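PDB 5T99: glycoside Hydrolase from Bacteroides uniformis, which probably releases galactose from agarose-derived oligosaccharides as a family 2 glycoside hydrolase, and binds d-galacto-isofagomine in its active-site pocket. Local coordinates for residues A[49-54]-A[87-92]; A[635-640]-A[647-652]. All blocks are in the same frame, centred on the assembly; numbering follows the deposited sequence.

How the contacts relate
Following the chain from the N terminus, contact 1 comes first. It closes a loop of about thirty residues in the sugar binding domain, where strand 86-93, part of a six-stranded antiparallel sheet, returns to lie against the earlier, irregular segment 49-54. The chain then runs through the barrel that carries most of the ligand pocket before contact 2 closes a much shorter loop, pairing strands 637-642 and 645-651 as a hairpin in the DUF4982 region. The two lie in series, neither enclosing nor crossing the other. They sit on opposite sides of the chain's centre, about 46 Å apart at their nearest atoms: contact 1 ties a loop to a sheet, contact 2 one strand to the next.

Contact 1 of 2, residues A[49-54]-A[87-92]; sequences FDDDSW and WYRKTF
F49 opens the contact by setting its apolar CB over one face of the R89 guanidinium, 3.8 Å from NH1; its ring lies obliquely by the arginine's CD and NE without stacking, a bulky apolar group shielding the buried charge. D50 turns away and serves the loop itself: its OD1 accepts from the backbone N of D52 at 3.2 Å, an Asx turn that fixes the bend. D51 supplies the charge. Its OD2 takes the N-H of R89 NE at 2.7 Å and 156°; OD2 lies in the guanidinium plane, whereas NE approaches from well above the carboxylate plane. Only NE bonds the carboxylate across the contact, and the two planes are 74° apart, unlike a coplanar two-bond pairing. R89 reaches this spot because its chain bends at chi3 (62°), which also carries NH1 to the carbonyl oxygens of A44 and A46; a single buried arginine thus gathers several parts of the loop. W54 ends the turn, its backbone N bonded to D51 O at 3.2 Å and one ring face roofed by D51 CB. The far end of its indole meets the strand: CZ3 lies 3.5 Å from R89 CD, and CH2 is likewise 3.5 Å from W87 CB. Tryptophan is long enough to span loop and strand, covering the aliphatic part of the arginine and leaving the polar head to the aspartate and the carbonyls. The F37 ring meets W54 as well. The arrangement is a connecting loop folded over one face of an antiparallel sheet, in the beta-sandwich sugar binding domain of family 2 glycoside hydrolases.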
ATOM      1  N   PHE A  49      10.679  -8.522  36.154  1.00 36.81           N
ATOM      2  CA  PHE A  49      11.286  -9.463  35.204  1.00 35.82           C
ATOM      3  C   PHE A  49      12.614  -8.907  34.660  1.00 37.05           C
ATOM      4  O   PHE A  49      12.753  -7.696  34.479  1.00 39.60           O
ATOM      5  CB  PHE A  49      10.317  -9.777  34.052  1.00 34.81           C
ATOM      6  CG  PHE A  49      10.878 -10.732  33.030  1.00 33.16           C
ATOM      7  CD1 PHE A  49      10.743 -12.112  33.192  1.00 31.99           C
ATOM      8  CD2 PHE A  49      11.550 -10.254  31.909  1.00 32.05           C
ATOM      9  CE1 PHE A  49      11.265 -12.988  32.250  1.00 31.42           C
ATOM     10  CE2 PHE A  49      12.080 -11.128  30.966  1.00 31.60           C
ATOM     11  CZ  PHE A  49      11.941 -12.494  31.137  1.00 31.28           C
ATOM     12  N   ASP A  50      13.579  -9.795  34.412  1.00 36.85           N
ATOM     13  CA  ASP A  50      14.918  -9.415  33.953  1.00 36.86           C
ATOM     14  C   ASP A  50      15.019  -9.632  32.442  1.00 35.87           C
ATOM     15  O   ASP A  50      15.173 -10.761  31.975  1.00 34.12           O
ATOM     16  CB  ASP A  50      15.978 -10.232  34.713  1.00 38.02           C
ATOM     17  CG  ASP A  50      17.418  -9.905  34.297  1.00 39.26           C
ATOM     18  OD1 ASP A  50      17.686  -8.860  33.662  1.00 41.68           O
ATOM     19  OD2 ASP A  50      18.301 -10.719  34.622  1.00 40.74           O
ATOM     20  N   ASP A  51      14.944  -8.534  31.691  1.00 35.76           N
ATOM     21  CA  ASP A  51      15.028  -8.560  30.220  1.00 34.89           C
ATOM     22  C   ASP A  51      16.374  -8.055  29.692  1.00 35.55           C
ATOM     23  O   ASP A  51      16.457  -7.582  28.553  1.00 35.24           O
ATOM     24  CB  ASP A  51      13.858  -7.762  29.597  1.00 33.86           C
ATOM     25  CG  ASP A  51      13.831  -6.279  30.013  1.00 32.80           C
ATOM     26  OD1 ASP A  51      14.758  -5.767  30.680  1.00 30.51           O
ATOM     27  OD2 ASP A  51      12.833  -5.625  29.675  1.00 32.45           O
ATOM     28  N   ASP A  52      17.427  -8.171  30.504  1.00 37.72           N
ATOM     29  CA  ASP A  52      18.751  -7.641  30.139  1.00 38.20           C
ATOM     30  C   ASP A  52      19.424  -8.419  28.990  1.00 37.57           C
ATOM     31  O   ASP A  52      20.238  -7.861  28.258  1.00 39.15           O
ATOM     32  CB  ASP A  52      19.663  -7.592  31.371  1.00 40.27           C
ATOM     33  CG  ASP A  52      20.862  -6.675  31.177  1.00 42.16           C
ATOM     34  OD1 ASP A  52      22.004  -7.188  31.156  1.00 43.98           O
ATOM     35  OD2 ASP A  52      20.659  -5.446  31.034  1.00 41.87           O
ATOM     36  N   SER A  53      19.084  -9.696  28.830  1.00 36.97           N
ATOM     37  CA  SER A  53      19.599 -10.503  27.711  1.00 37.79           C
ATOM     38  C   SER A  53      18.852 -10.258  26.392  1.00 37.27           C
ATOM     39  O   SER A  53      19.357 -10.615  25.329  1.00 37.30           O
ATOM     40  CB  SER A  53      19.522 -11.995  28.055  1.00 38.25           C
ATOM     41  OG  SER A  53      18.172 -12.390  28.285  1.00 39.28           O
ATOM     42  N   TRP A  54      17.648  -9.678  26.473  1.00 36.97           N
ATOM     43  CA  TRP A  54      16.772  -9.479  25.309  1.00 35.34           C
ATOM     44  C   TRP A  54      17.400  -8.519  24.298  1.00 33.88           C
ATOM     45  O   TRP A  54      18.044  -7.536  24.669  1.00 34.30           O
ATOM     46  CB  TRP A  54      15.395  -8.932  25.735  1.00 35.23           C
ATOM     47  CG  TRP A  54      14.497  -9.900  26.469  1.00 34.88           C
ATOM     48  CD1 TRP A  54      14.872 -11.008  27.168  1.00 35.01           C
ATOM     49  CD2 TRP A  54      13.071  -9.814  26.596  1.00 35.33           C
ATOM     50  NE1 TRP A  54      13.770 -11.628  27.701  1.00 34.72           N
ATOM     51  CE2 TRP A  54      12.652 -10.921  27.363  1.00 34.54           C
ATOM     52  CE3 TRP A  54      12.103  -8.916  26.116  1.00 35.68           C
ATOM     53  CZ2 TRP A  54      11.305 -11.155  27.676  1.00 35.73           C
ATOM     54  CZ3 TRP A  54      10.758  -9.145  26.428  1.00 35.13           C
ATOM     55  CH2 TRP A  54      10.375 -10.257  27.200  1.00 35.93           C
ATOM     56  N   TRP A  87       7.471 -11.203  22.454  1.00 24.16           N
ATOM     57  CA  TRP A  87       7.310 -10.302  23.578  1.00 24.16           C
ATOM     58  C   TRP A  87       8.087  -9.027  23.317  1.00 23.58           C
ATOM     59  O   TRP A  87       9.209  -9.080  22.807  1.00 22.60           O
ATOM     60  CB  TRP A  87       7.835 -10.939  24.865  1.00 25.18           C
ATOM     61  CG  TRP A  87       6.868 -11.831  25.597  1.00 25.37           C
ATOM     62  CD1 TRP A  87       6.710 -13.182  25.443  1.00 25.64           C
ATOM     63  CD2 TRP A  87       5.957 -11.439  26.621  1.00 25.18           C
ATOM     64  NE1 TRP A  87       5.744 -13.653  26.306  1.00 25.09           N
ATOM     65  CE2 TRP A  87       5.273 -12.606  27.046  1.00 24.46           C
ATOM     66  CE3 TRP A  87       5.640 -10.214  27.217  1.00 25.70           C
ATOM     67  CZ2 TRP A  87       4.300 -12.584  28.031  1.00 24.49           C
ATOM     68  CZ3 TRP A  87       4.669 -10.192  28.216  1.00 25.80           C
ATOM     69  CH2 TRP A  87       4.012 -11.376  28.612  1.00 25.62           C
ATOM     70  N   TYR A  88       7.484  -7.889  23.679  1.00 22.85           N
ATOM     71  CA  TYR A  88       8.177  -6.600  23.679  1.00 21.99           C
ATOM     72  C   TYR A  88       8.042  -5.948  25.045  1.00 22.49           C
ATOM     73  O   TYR A  88       6.972  -5.984  25.641  1.00 22.64           O
ATOM     74  CB  TYR A  88       7.612  -5.649  22.637  1.00 20.83           C
ATOM     75  CG  TYR A  88       7.738  -6.086  21.199  1.00 19.93           C
ATOM     76  CD1 TYR A  88       8.689  -5.514  20.360  1.00 19.79           C
ATOM     77  CD2 TYR A  88       6.867  -7.032  20.658  1.00 19.59           C
ATOM     78  CE1 TYR A  88       8.782  -5.893  19.024  1.00 19.56           C
ATOM     79  CE2 TYR A  88       6.954  -7.418  19.328  1.00 19.03           C
ATOM     80  CZ  TYR A  88       7.910  -6.842  18.525  1.00 18.85           C
ATOM     81  OH  TYR A  88       7.995  -7.214  17.225  1.00 18.21           O
ATOM     82  N   ARG A  89       9.128  -5.347  25.523  1.00 23.26           N
ATOM     83  CA  ARG A  89       9.130  -4.615  26.784  1.00 23.85           C
ATOM     84  C   ARG A  89       9.860  -3.310  26.587  1.00 23.82           C
ATOM     85  O   ARG A  89      10.871  -3.275  25.904  1.00 23.69           O
ATOM     86  CB  ARG A  89       9.854  -5.407  27.875  1.00 24.68           C
ATOM     87  CG  ARG A  89       9.085  -6.587  28.449  1.00 25.58           C
ATOM     88  CD  ARG A  89       9.983  -7.385  29.397  1.00 26.24           C
ATOM     89  NE  ARG A  89      10.435  -6.595  30.554  1.00 26.34           N
ATOM     90  CZ  ARG A  89       9.797  -6.475  31.721  1.00 26.73           C
ATOM     91  NH1 ARG A  89       8.630  -7.065  31.952  1.00 27.69           N
ATOM     92  NH2 ARG A  89      10.334  -5.734  32.680  1.00 27.56           N
ATOM     93  N   LYS A  90       9.341  -2.244  27.183  1.00 25.10           N
ATOM     94  CA  LYS A  90      10.024  -0.957  27.220  1.00 25.45           C
ATOM     95  C   LYS A  90       9.968  -0.430  28.642  1.00 24.99           C
ATOM     96  O   LYS A  90       8.911  -0.435  29.260  1.00 23.79           O
ATOM     97  CB  LYS A  90       9.380   0.040  26.259  1.00 26.43           C
ATOM     98  CG  LYS A  90      10.015   1.424  26.292  1.00 27.19           C
ATOM     99  CD  LYS A  90       9.597   2.290  25.113  1.00 28.38           C
ATOM    100  CE  LYS A  90      10.184   3.696  25.223  1.00 28.29           C
ATOM    101  NZ  LYS A  90       9.865   4.572  24.059  1.00 29.02           N
ATOM    102  N   THR A  91      11.117   0.026  29.140  1.00 25.72           N
ATOM    103  CA  THR A  91      11.264   0.492  30.517  1.00 26.80           C
ATOM    104  C   THR A  91      11.588   1.982  30.451  1.00 27.10           C
ATOM    105  O   THR A  91      12.491   2.375  29.711  1.00 28.49           O
ATOM    106  CB  THR A  91      12.380  -0.298  31.253  1.00 26.82           C
ATOM    107  OG1 THR A  91      12.083  -1.698  31.204  1.00 26.87           O
ATOM    108  CG2 THR A  91      12.515   0.120  32.711  1.00 26.57           C
ATOM    109  N   PHE A  92      10.855   2.800  31.206  1.00 26.93           N
ATOM    110  CA  PHE A  92      10.966   4.258  31.093  1.00 28.18           C
ATOM    111  C   PHE A  92      10.625   4.968  32.398  1.00 29.07           C
ATOM    112  O   PHE A  92       9.751   4.525  33.145  1.00 27.24           O
ATOM    113  CB  PHE A  92      10.070   4.788  29.945  1.00 27.79           C
ATOM    114  CG  PHE A  92       8.594   4.504  30.122  1.00 27.60           C
ATOM    115  CD1 PHE A  92       7.739   5.471  30.641  1.00 27.14           C
ATOM    116  CD2 PHE A  92       8.060   3.261  29.784  1.00 27.68           C
ATOM    117  CE1 PHE A  92       6.385   5.206  30.814  1.00 27.39           C
ATOM    118  CE2 PHE A  92       6.707   2.993  29.950  1.00 27.25           C
ATOM    119  CZ  PHE A  92       5.867   3.969  30.460  1.00 27.13           C
TER

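Contact 2 of 2, residues A[635-640]-A[647-652]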
ATOM      1  N   CYS A 635       1.296   4.198 -29.196  1.00 26.09           N
ATOM      2  CA  CYS A 635       1.326   4.877 -30.500  1.00 26.74           C
ATOM      3  C   CYS A 635       0.496   4.156 -31.570  1.00 26.48           C
ATOM      4  O   CYS A 635       0.159   2.986 -31.443  1.00 26.52           O
ATOM      5  CB  CYS A 635       2.771   5.030 -30.983  1.00 27.00           C
ATOM      6  SG  CYS A 635       3.840   5.922 -29.837  1.00 28.10           S
ATOM      7  N   TYR A 636       0.176   4.884 -32.626  1.00 27.33           N
ATOM      8  CA  TYR A 636      -0.644   4.368 -33.708  1.00 28.80           C
ATOM      9  C   TYR A 636      -0.093   3.065 -34.334  1.00 29.96           C
ATOM     10  O   TYR A 636      -0.874   2.150 -34.633  1.00 30.31           O
ATOM     11  CB  TYR A 636      -0.814   5.458 -34.761  1.00 29.17           C
ATOM     12  CG  TYR A 636      -1.429   4.995 -36.045  1.00 30.15           C
ATOM     13  CD1 TYR A 636      -2.810   4.843 -36.162  1.00 30.50           C
ATOM     14  CD2 TYR A 636      -0.633   4.715 -37.158  1.00 29.74           C
ATOM     15  CE1 TYR A 636      -3.383   4.411 -37.349  1.00 31.11           C
ATOM     16  CE2 TYR A 636      -1.197   4.294 -38.348  1.00 30.20           C
ATOM     17  CZ  TYR A 636      -2.570   4.136 -38.441  1.00 31.64           C
ATOM     18  OH  TYR A 636      -3.131   3.706 -39.629  1.00 33.47           O
ATOM     19  N   GLU A 637       1.229   2.981 -34.511  1.00 29.73           N
ATOM     20  CA  GLU A 637       1.884   1.797 -35.113  1.00 30.70           C
ATOM     21  C   GLU A 637       3.335   1.624 -34.654  1.00 29.45           C
ATOM     22  O   GLU A 637       3.911   2.519 -34.048  1.00 30.20           O
ATOM     23  CB  GLU A 637       1.862   1.884 -36.646  1.00 31.32           C
ATOM     24  CG  GLU A 637       2.833   2.908 -37.232  1.00 32.71           C
ATOM     25  CD  GLU A 637       2.621   3.157 -38.716  1.00 34.98           C
ATOM     26  OE1 GLU A 637       2.977   4.263 -39.192  1.00 37.43           O
ATOM     27  OE2 GLU A 637       2.104   2.251 -39.408  1.00 35.56           O
ATOM     28  N   ALA A 638       3.922   0.481 -34.978  1.00 28.04           N
ATOM     29  CA  ALA A 638       5.337   0.255 -34.731  1.00 28.71           C
ATOM     30  C   ALA A 638       5.969  -0.613 -35.813  1.00 29.73           C
ATOM     31  O   ALA A 638       5.289  -1.416 -36.454  1.00 29.61           O
ATOM     32  CB  ALA A 638       5.546  -0.375 -33.369  1.00 28.92           C
ATOM     33  N   GLU A 639       7.279  -0.435 -35.993  1.00 30.64           N
ATOM     34  CA  GLU A 639       8.064  -1.136 -37.010  1.00 30.64           C
ATOM     35  C   GLU A 639       9.267  -1.759 -36.335  1.00 29.34           C
ATOM     36  O   GLU A 639       9.944  -1.097 -35.560  1.00 28.38           O
ATOM     37  CB  GLU A 639       8.518  -0.164 -38.111  1.00 31.64           C
ATOM     38  CG  GLU A 639       9.160  -0.839 -39.329  1.00 32.14           C
ATOM     39  CD  GLU A 639       9.304   0.073 -40.543  1.00 31.20           C
ATOM     40  OE1 GLU A 639       9.214   1.310 -40.402  1.00 31.07           O
ATOM     41  OE2 GLU A 639       9.520  -0.458 -41.651  1.00 31.38           O
ATOM     42  N   LEU A 640       9.515  -3.032 -36.634  1.00 30.02           N
ATOM     43  CA  LEU A 640      10.600  -3.806 -36.037  1.00 30.80           C
ATOM     44  C   LEU A 640      11.769  -3.905 -37.031  1.00 31.58           C
ATOM     45  O   LEU A 640      11.557  -4.071 -38.239  1.00 30.41           O
ATOM     46  CB  LEU A 640      10.073  -5.198 -35.675  1.00 31.64           C
ATOM     47  CG  LEU A 640      10.889  -6.076 -34.729  1.00 33.20           C
ATOM     48  CD1 LEU A 640      11.040  -5.417 -33.364  1.00 34.03           C
ATOM     49  CD2 LEU A 640      10.244  -7.443 -34.561  1.00 32.80           C
ATOM     50  N   LEU A 647      11.329  -5.548 -40.609  1.00 33.55           N
ATOM     51  CA  LEU A 647      10.518  -6.768 -40.583  1.00 32.23           C
ATOM     52  C   LEU A 647       9.035  -6.468 -40.720  1.00 32.36           C
ATOM     53  O   LEU A 647       8.217  -7.361 -40.544  1.00 33.16           O
ATOM     54  CB  LEU A 647      10.757  -7.539 -39.292  1.00 32.47           C
ATOM     55  CG  LEU A 647      12.179  -8.048 -39.057  1.00 33.87           C
ATOM     56  CD1 LEU A 647      12.350  -8.489 -37.609  1.00 34.78           C
ATOM     57  CD2 LEU A 647      12.517  -9.189 -39.999  1.00 33.99           C
ATOM     58  N   GLY A 648       8.687  -5.220 -41.032  1.00 33.40           N
ATOM     59  CA  GLY A 648       7.295  -4.832 -41.269  1.00 34.72           C
ATOM     60  C   GLY A 648       6.699  -3.912 -40.213  1.00 35.53           C
ATOM     61  O   GLY A 648       7.061  -3.959 -39.038  1.00 35.48           O
ATOM     62  N   LYS A 649       5.798  -3.051 -40.667  1.00 38.35           N
ATOM     63  CA  LYS A 649       4.970  -2.220 -39.803  1.00 40.13           C
ATOM     64  C   LYS A 649       3.865  -3.087 -39.212  1.00 39.32           C
ATOM     65  O   LYS A 649       3.447  -4.069 -39.827  1.00 38.52           O
ATOM     66  CB  LYS A 649       4.328  -1.078 -40.609  1.00 43.50           C
ATOM     67  CG  LYS A 649       5.215   0.150 -40.826  1.00 47.16           C
ATOM     68  CD  LYS A 649       4.837   1.001 -42.047  1.00 50.29           C
ATOM     69  CE  LYS A 649       3.333   1.048 -42.341  1.00 53.43           C
ATOM     70  NZ  LYS A 649       2.987   2.101 -43.336  1.00 55.62           N
ATOM     71  N   ARG A 650       3.403  -2.720 -38.021  1.00 38.76           N
ATOM     72  CA  ARG A 650       2.161  -3.258 -37.468  1.00 37.84           C
ATOM     73  C   ARG A 650       1.345  -2.169 -36.767  1.00 36.19           C
ATOM     74  O   ARG A 650       1.823  -1.512 -35.837  1.00 33.84           O
ATOM     75  CB  ARG A 650       2.448  -4.447 -36.554  1.00 38.66           C
ATOM     76  CG  ARG A 650       2.298  -5.788 -37.270  1.00 40.32           C
ATOM     77  CD  ARG A 650       3.429  -6.714 -36.930  1.00 41.49           C
ATOM     78  NE  ARG A 650       3.506  -7.913 -37.775  1.00 41.94           N
ATOM     79  CZ  ARG A 650       3.991  -7.948 -39.019  1.00 40.63           C
ATOM     80  NH1 ARG A 650       4.046  -9.102 -39.663  1.00 42.30           N
ATOM     81  NH2 ARG A 650       4.409  -6.847 -39.637  1.00 41.07           N
ATOM     82  N   VAL A 651       0.116  -1.979 -37.247  1.00 35.33           N
ATOM     83  CA  VAL A 651      -0.764  -0.917 -36.765  1.00 34.97           C
ATOM     84  C   VAL A 651      -1.597  -1.463 -35.603  1.00 35.05           C
ATOM     85  O   VAL A 651      -2.205  -2.530 -35.721  1.00 35.19           O
ATOM     86  CB  VAL A 651      -1.670  -0.407 -37.902  1.00 34.60           C
ATOM     87  CG1 VAL A 651      -2.616   0.690 -37.409  1.00 35.84           C
ATOM     88  CG2 VAL A 651      -0.822   0.084 -39.072  1.00 33.74           C
ATOM     89  N   LYS A 652      -1.612  -0.741 -34.484  1.00 34.71           N
ATOM     90  CA  LYS A 652      -2.398  -1.157 -33.317  1.00 35.08           C
ATOM     91  C   LYS A 652      -3.889  -1.030 -33.621  1.00 35.79           C
ATOM     92  O   LYS A 652      -4.319  -0.021 -34.177  1.00 35.26           O
ATOM     93  CB  LYS A 652      -2.042  -0.329 -32.090  1.00 34.10           C
ATOM     94  CG  LYS A 652      -2.478  -0.979 -30.798  1.00 33.85           C
ATOM     95  CD  LYS A 652      -1.929  -0.234 -29.603  1.00 33.51           C
ATOM     96  CE  LYS A 652      -2.438  -0.817 -28.305  1.00 32.90           C
ATOM     97  NZ  LYS A 652      -2.049   0.072 -27.184  1.00 33.26           N
TER
HETATM   98  O   HOH W   1      -3.726   2.423 -34.594  1.00 28.69           O
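V651 lays its CG1 over one face of the Y636 ring, 3.9 Å from the centroid, a CH-pi contact offset toward the rim. The tyrosine's chi1 of 170° turns CG away from its own N and brings the ring back to the neighbouring strand, although its CB points away. V651 CG2 lies 3.7 Å from E637 OE2; that oxygen also touches K649 CE at 3.4 Å, and K649 NZ stays beyond salt-bridge range, so the attraction there is probably diffuse. E637, E639, K649 and V651 share one face of the sheet, with E637-V651 and E639-K649 as non-hydrogen-bonded pairs. Between them A638 and R650 form a hydrogen-bonded pair: R650 N gives to A638 O at 2.8 Å, and A638 N to R650 O. K652 N gives to Y636 O at 3.0 Å, carrying the pairing past V651. A638, small, packs against L677 on the other face, where R650 meets W679 in a cation-pi contact. E639 stretches past the carbonyl of G648, and its OE2 bonds S646 OG, which also serves G648 N. With a leucine here, the S646 hydroxyl would probably lose its carboxylate mate and be freer to turn away from G648 N. Glycine suits position 648 because a CB would press on the preceding carbonyl oxygen and on R650 NH2. Beyond it, L647 N bonds L640 O at 2.8 Å, while L640 CD2 packs 3.8 Å from L647 CD1. Toward strand 687-693, Y636 and E637 both face Y693 in a classic beta bulge; the whole is an antiparallel beta hairpin edging a four-stranded DUF4982 sheet.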